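Local coordinates for conserved hypothetical exported protein (Bacteroides fragilis, PDB 4JJA) that is of unknown function but may act as a peptidoglycan beta-N-acetylmuramidase that trims cell-wall glycan chains, at residues 141-155 with 166-178. Sequence-based numbering, arbitrary orientation.
Sequences DRPNPNGHYVDGPIL and LPIPIVHGMTLGE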
loop_
_atom_site.group_PDB
_atom_site.type_symbol
_atom_site.label_atom_id
_atom_site.label_comp_id
_atom_site.label_asym_id
_atom_site.label_seq_id
_atom_site.Cartn_x
_atom_site.Cartn_y
_atom_site.Cartn_z
ATOM N N ASP A 141 -12.677 -7.127 4.398
ATOM C CA ASP A 141 -11.777 -6.918 3.266
ATOM C C ASP A 141 -12.233 -5.758 2.402
ATOM O O ASP A 141 -13.453 -5.468 2.299
ATOM C CB ASP A 141 -11.637 -8.195 2.438
ATOM C CG ASP A 141 -10.244 -8.470 1.920
ATOM O OD1 ASP A 141 -9.261 -7.889 2.409
ATOM O OD2 ASP A 141 -10.180 -9.389 1.035
ATOM N N ARG A 142 -11.273 -5.094 1.779
ATOM C CA ARG A 142 -11.508 -4.076 0.772
ATOM C C ARG A 142 -10.694 -4.445 -0.455
ATOM O O ARG A 142 -9.685 -5.125 -0.361
ATOM C CB ARG A 142 -11.150 -2.676 1.253
ATOM C CG ARG A 142 -12.066 -2.183 2.368
ATOM C CD ARG A 142 -11.748 -0.762 2.804
ATOM N NE ARG A 142 -12.622 -0.414 3.939
ATOM C CZ ARG A 142 -13.618 0.444 3.917
ATOM N NH1 ARG A 142 -13.876 1.171 2.833
ATOM N NH2 ARG A 142 -14.348 0.606 5.012
ATOM N N PRO A 143 -11.131 -3.974 -1.619
ATOM C CA PRO A 143 -10.383 -4.267 -2.831
ATOM C C PRO A 143 -8.964 -3.751 -2.845
ATOM O O PRO A 143 -8.664 -2.774 -2.170
ATOM C CB PRO A 143 -11.204 -3.567 -3.944
ATOM C CG PRO A 143 -12.577 -3.571 -3.421
ATOM C CD PRO A 143 -12.393 -3.290 -1.941
ATOM N N ASN A 144 -8.124 -4.425 -3.625
ATOM C CA ASN A 144 -6.822 -3.897 -3.984
ATOM C C ASN A 144 -6.999 -3.202 -5.326
ATOM O O ASN A 144 -7.311 -3.878 -6.306
ATOM C CB ASN A 144 -5.821 -5.051 -4.070
ATOM C CG ASN A 144 -4.430 -4.610 -4.455
ATOM O OD1 ASN A 144 -4.223 -3.465 -4.885
ATOM N ND2 ASN A 144 -3.478 -5.555 -4.366
ATOM N N PRO A 145 -6.815 -1.865 -5.408
ATOM C CA PRO A 145 -7.011 -1.192 -6.689
ATOM C C PRO A 145 -5.980 -1.586 -7.739
ATOM O O PRO A 145 -6.170 -1.342 -8.913
ATOM C CB PRO A 145 -6.895 0.285 -6.321
ATOM C CG PRO A 145 -5.973 0.287 -5.115
ATOM C CD PRO A 145 -6.360 -0.937 -4.345
ATOM N N ASN A 146 -4.877 -2.187 -7.285
ATOM C CA ASN A 146 -3.835 -2.766 -8.126
ATOM C C ASN A 146 -3.833 -4.309 -8.003
ATOM O O ASN A 146 -2.806 -4.958 -8.161
ATOM C CB ASN A 146 -2.457 -2.150 -7.783
ATOM C CG ASN A 146 -2.314 -0.767 -8.351
ATOM O OD1 ASN A 146 -2.452 -0.584 -9.580
ATOM N ND2 ASN A 146 -1.926 0.200 -7.520
ATOM N N GLY A 147 -5.004 -4.877 -7.773
ATOM C CA GLY A 147 -5.167 -6.311 -7.599
ATOM C C GLY A 147 -5.233 -7.099 -8.873
ATOM O O GLY A 147 -5.340 -8.329 -8.805
ATOM N N HIS A 148 -5.173 -6.421 -10.004
ATOM C CA HIS A 148 -5.384 -7.021 -11.300
ATOM C C HIS A 148 -4.116 -7.591 -11.900
ATOM O O HIS A 148 -4.179 -8.191 -12.989
ATOM C CB HIS A 148 -6.008 -6.009 -12.274
ATOM C CG HIS A 148 -5.239 -4.725 -12.388
ATOM N ND1 HIS A 148 -5.172 -3.830 -11.340
ATOM C CD2 HIS A 148 -4.493 -4.202 -13.392
ATOM C CE1 HIS A 148 -4.409 -2.805 -11.705
ATOM N NE2 HIS A 148 -3.994 -2.995 -12.956
ATOM N N TYR A 149 -2.971 -7.417 -11.250
ATOM C CA TYR A 149 -1.723 -7.963 -11.752
ATOM C C TYR A 149 -0.764 -8.194 -10.632
ATOM O O TYR A 149 -0.973 -7.765 -9.508
ATOM C CB TYR A 149 -1.108 -7.103 -12.849
ATOM C CG TYR A 149 -0.533 -5.760 -12.472
ATOM C CD1 TYR A 149 -1.296 -4.747 -11.919
ATOM C CD2 TYR A 149 0.827 -5.490 -12.726
ATOM C CE1 TYR A 149 -0.707 -3.476 -11.649
ATOM C CE2 TYR A 149 1.377 -4.266 -12.470
ATOM C CZ TYR A 149 0.609 -3.254 -11.956
ATOM O OH TYR A 149 1.186 -2.027 -11.765
ATOM N N VAL A 150 0.329 -8.882 -10.967
ATOM C CA VAL A 150 1.473 -9.160 -10.101
ATOM C C VAL A 150 2.702 -8.716 -10.904
ATOM O O VAL A 150 2.804 -9.025 -12.102
ATOM C CB VAL A 150 1.552 -10.639 -9.721
ATOM C CG1 VAL A 150 2.770 -10.927 -8.824
ATOM C CG2 VAL A 150 0.233 -11.082 -9.057
ATOM N N ASP A 151 3.630 -7.984 -10.276
ATOM C CA ASP A 151 4.777 -7.498 -11.042
ATOM C C ASP A 151 5.927 -7.142 -10.129
ATOM O O ASP A 151 5.772 -6.787 -8.966
ATOM C CB ASP A 151 4.356 -6.262 -11.871
ATOM C CG ASP A 151 5.062 -6.130 -13.195
ATOM O OD1 ASP A 151 5.897 -6.967 -13.529
ATOM O OD2 ASP A 151 4.718 -5.123 -13.887
ATOM N N GLY A 152 7.105 -7.181 -10.736
ATOM C CA GLY A 152 8.332 -6.783 -10.086
ATOM C C GLY A 152 9.060 -7.956 -9.424
ATOM O O GLY A 152 8.501 -9.025 -9.238
ATOM N N PRO A 153 10.347 -7.751 -9.102
ATOM C CA PRO A 153 11.097 -8.769 -8.410
ATOM C C PRO A 153 10.498 -9.108 -7.052
ATOM O O PRO A 153 9.985 -8.213 -6.369
ATOM C CB PRO A 153 12.484 -8.126 -8.215
ATOM C CG PRO A 153 12.511 -6.921 -8.960
ATOM C CD PRO A 153 11.100 -6.507 -9.242
ATOM N N ILE A 154 10.628 -10.356 -6.632
ATOM C CA ILE A 154 10.378 -10.709 -5.238
ATOM C C ILE A 154 11.471 -10.067 -4.394
ATOM O O ILE A 154 12.643 -10.122 -4.743
ATOM C CB ILE A 154 10.308 -12.245 -5.049
ATOM C CG1 ILE A 154 9.078 -12.855 -5.812
ATOM C CG2 ILE A 154 10.263 -12.624 -3.576
ATOM C CD1 ILE A 154 9.052 -14.385 -5.931
ATOM N N LEU A 155 11.090 -9.514 -3.253
ATOM C CA LEU A 155 12.039 -8.869 -2.377
ATOM C C LEU A 155 13.053 -9.871 -1.845
ATOM O O LEU A 155 12.674 -10.844 -1.218
ATOM C CB LEU A 155 11.316 -8.227 -1.215
ATOM C CG LEU A 155 12.144 -7.497 -0.186
ATOM C CD1 LEU A 155 12.988 -6.392 -0.770
ATOM C CD2 LEU A 155 11.230 -6.969 0.895
ATOM N N LEU A 166 7.997 -8.328 3.470
ATOM C CA LEU A 166 7.687 -9.717 3.145
ATOM C C LEU A 166 8.335 -10.077 1.806
ATOM O O LEU A 166 8.529 -9.176 0.968
ATOM C CB LEU A 166 6.184 -9.893 3.045
ATOM C CG LEU A 166 5.371 -9.699 4.310
ATOM C CD1 LEU A 166 3.871 -9.721 4.004
ATOM C CD2 LEU A 166 5.747 -10.772 5.406
ATOM N N PRO A 167 8.555 -11.379 1.550
ATOM C CA PRO A 167 9.139 -11.815 0.278
ATOM C C PRO A 167 8.063 -11.913 -0.798
ATOM O O PRO A 167 7.636 -12.994 -1.214
ATOM C CB PRO A 167 9.790 -13.163 0.633
ATOM C CG PRO A 167 8.926 -13.668 1.730
ATOM C CD PRO A 167 8.455 -12.495 2.527
ATOM N N ILE A 168 7.655 -10.747 -1.251
ATOM C CA ILE A 168 6.569 -10.586 -2.209
ATOM C C ILE A 168 7.065 -9.675 -3.325
ATOM O O ILE A 168 8.061 -8.965 -3.173
ATOM C CB ILE A 168 5.267 -10.077 -1.541
ATOM C CG1 ILE A 168 5.457 -8.638 -0.968
ATOM C CG2 ILE A 168 4.784 -11.033 -0.487
ATOM C CD1 ILE A 168 4.213 -8.079 -0.277
ATOM N N PRO A 169 6.391 -9.656 -4.479
ATOM C CA PRO A 169 6.747 -8.757 -5.567
ATOM C C PRO A 169 6.393 -7.303 -5.226
ATOM O O PRO A 169 5.793 -7.028 -4.184
ATOM C CB PRO A 169 5.916 -9.280 -6.771
ATOM C CG PRO A 169 5.512 -10.697 -6.387
ATOM C CD PRO A 169 5.294 -10.550 -4.873
ATOM N N ILE A 170 6.790 -6.377 -6.085
ATOM C CA ILE A 170 6.466 -4.989 -5.880
ATOM C C ILE A 170 4.954 -4.802 -5.876
ATOM O O ILE A 170 4.375 -4.136 -4.982
ATOM C CB ILE A 170 7.162 -4.079 -6.937
ATOM C CG1 ILE A 170 8.693 -4.119 -6.738
ATOM C CG2 ILE A 170 6.656 -2.655 -6.890
ATOM C CD1 ILE A 170 9.479 -3.350 -7.802
ATOM N N VAL A 171 4.297 -5.320 -6.921
ATOM C CA VAL A 171 2.834 -5.302 -7.056
ATOM C C VAL A 171 2.469 -6.757 -6.735
ATOM O O VAL A 171 2.716 -7.662 -7.539
ATOM C CB VAL A 171 2.423 -4.865 -8.471
ATOM C CG1 VAL A 171 0.879 -5.064 -8.624
ATOM C CG2 VAL A 171 2.853 -3.436 -8.793
ATOM N N HIS A 172 1.893 -6.982 -5.552
ATOM C CA HIS A 172 1.630 -8.339 -5.082
ATOM C C HIS A 172 0.265 -8.879 -5.534
ATOM O O HIS A 172 0.046 -10.098 -5.511
ATOM C CB HIS A 172 1.815 -8.433 -3.562
ATOM C CG HIS A 172 1.027 -7.419 -2.805
ATOM N ND1 HIS A 172 -0.348 -7.487 -2.690
ATOM C CD2 HIS A 172 1.433 -6.342 -2.087
ATOM C CE1 HIS A 172 -0.744 -6.486 -1.916
ATOM N NE2 HIS A 172 0.319 -5.749 -1.581
ATOM N N GLY A 173 -0.643 -7.974 -5.914
ATOM C CA GLY A 173 -1.909 -8.335 -6.423
ATOM C C GLY A 173 -2.956 -8.841 -5.460
ATOM O O GLY A 173 -3.963 -9.364 -5.892
HETATM N N MSE A 174 -2.731 -8.701 -4.150
HETATM C CA MSE A 174 -3.566 -9.347 -3.157
HETATM C C MSE A 174 -4.289 -8.326 -2.297
HETATM O O MSE A 174 -3.820 -7.230 -2.071
HETATM C CB MSE A 174 -2.724 -10.224 -2.221
HETATM C CG MSE A 174 -1.950 -11.274 -3.011
HETATM SE SE MSE A 174 -0.738 -12.391 -1.976
HETATM C CE MSE A 174 -2.022 -13.509 -1.290
ATOM N N THR A 175 -5.475 -8.698 -1.843
ATOM C CA THR A 175 -6.114 -7.915 -0.801
ATOM C C THR A 175 -5.423 -8.118 0.555
ATOM O O THR A 175 -4.677 -9.084 0.712
ATOM C CB THR A 175 -7.603 -8.235 -0.653
ATOM O OG1 THR A 175 -7.762 -9.534 -0.069
ATOM C CG2 THR A 175 -8.347 -8.053 -1.946
ATOM N N LEU A 176 -5.684 -7.246 1.522
ATOM C CA LEU A 176 -5.073 -7.439 2.835
ATOM C C LEU A 176 -5.558 -8.733 3.458
ATOM O O LEU A 176 -4.780 -9.398 4.156
ATOM C CB LEU A 176 -5.304 -6.272 3.746
ATOM C CG LEU A 176 -4.662 -4.936 3.416
ATOM C CD1 LEU A 176 -5.130 -3.850 4.427
ATOM C CD2 LEU A 176 -3.163 -5.065 3.411
ATOM N N GLY A 177 -6.796 -9.167 3.207
ATOM C CA GLY A 177 -7.265 -10.437 3.707
ATOM C C GLY A 177 -6.511 -11.604 3.121
ATOM O O GLY A 177 -6.128 -12.530 3.815
ATOM N N GLU A 178 -6.329 -11.586 1.809
ATOM C CA GLU A 178 -5.544 -12.643 1.160
ATOM C C GLU A 178 -4.137 -12.687 1.688
ATOM O O GLU A 178 -3.589 -13.758 1.955
ATOM C CB GLU A 178 -5.564 -12.417 -0.350
ATOM C CG GLU A 178 -6.955 -12.558 -1.027
ATOM C CD GLU A 178 -6.968 -12.223 -2.499
ATOM O OE1 GLU A 178 -6.279 -11.242 -2.890
ATOM O OE2 GLU A 178 -7.646 -12.944 -3.291
HETATM O O HOH W 1 -7.020 -4.874 0.450
HETATM O O HOH W 2 -1.087 -5.203 -5.933
#
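Val171 lays CG1 over the centre of the Tyr149 ring, 3.7 Å from its centroid and 9° off the ring normal, in a textbook CH-pi contact. A chi1 of 172° sets CG1 of Val171 opposite the backbone N and brings CG2 to Tyr149 OH, while Pro231 of helix 224-233 touches both residues. The pair sits beside a single antiparallel bridge, where Asp151 N gives to Val171 O (2.9 Å) in the carbonyl plane and Val171 N returns a nearly straight bond to Asp151 O. Ile170 and Val171 together face Asp151, a classic beta bulge. Packing is tight here: Gly173, at positive phi, brings CA within 3.3 Å of Tyr149 O. The Asp151 carboxylate binds Lys348 through OD2 and Trp351 through OD1.

Near Ile154 and Pro167, both partly exposed, the side chains meet loosely (Ile154 CG2 to Pro167 CB 4.3 Å), CG2 resting nearer Pro167 O, although Leu155 N still reaches Ile168 O (3.1 Å).

Polar groups dominate at the other end. Thr175 OG1 donates to Asp141 OD2 (2.7 Å) on its syn lone pair and accepts from Glu178 N, while Thr175 N donates to Glu178 OE1, the second half of a capping box. Asn144 ND2 reaches Met174 O from above the carbonyl plane. One water joins Arg142 O to Leu176 N; another accepts from Asn144 ND2 and Gly173 N and donates to Asn146 O. With Gly177 N on OD1 (2.9 Å) and Thr175 and Tyr368 on OD2, the Asp141 carboxylate ties the loop after strand 136-140 to the start of helix 176-185.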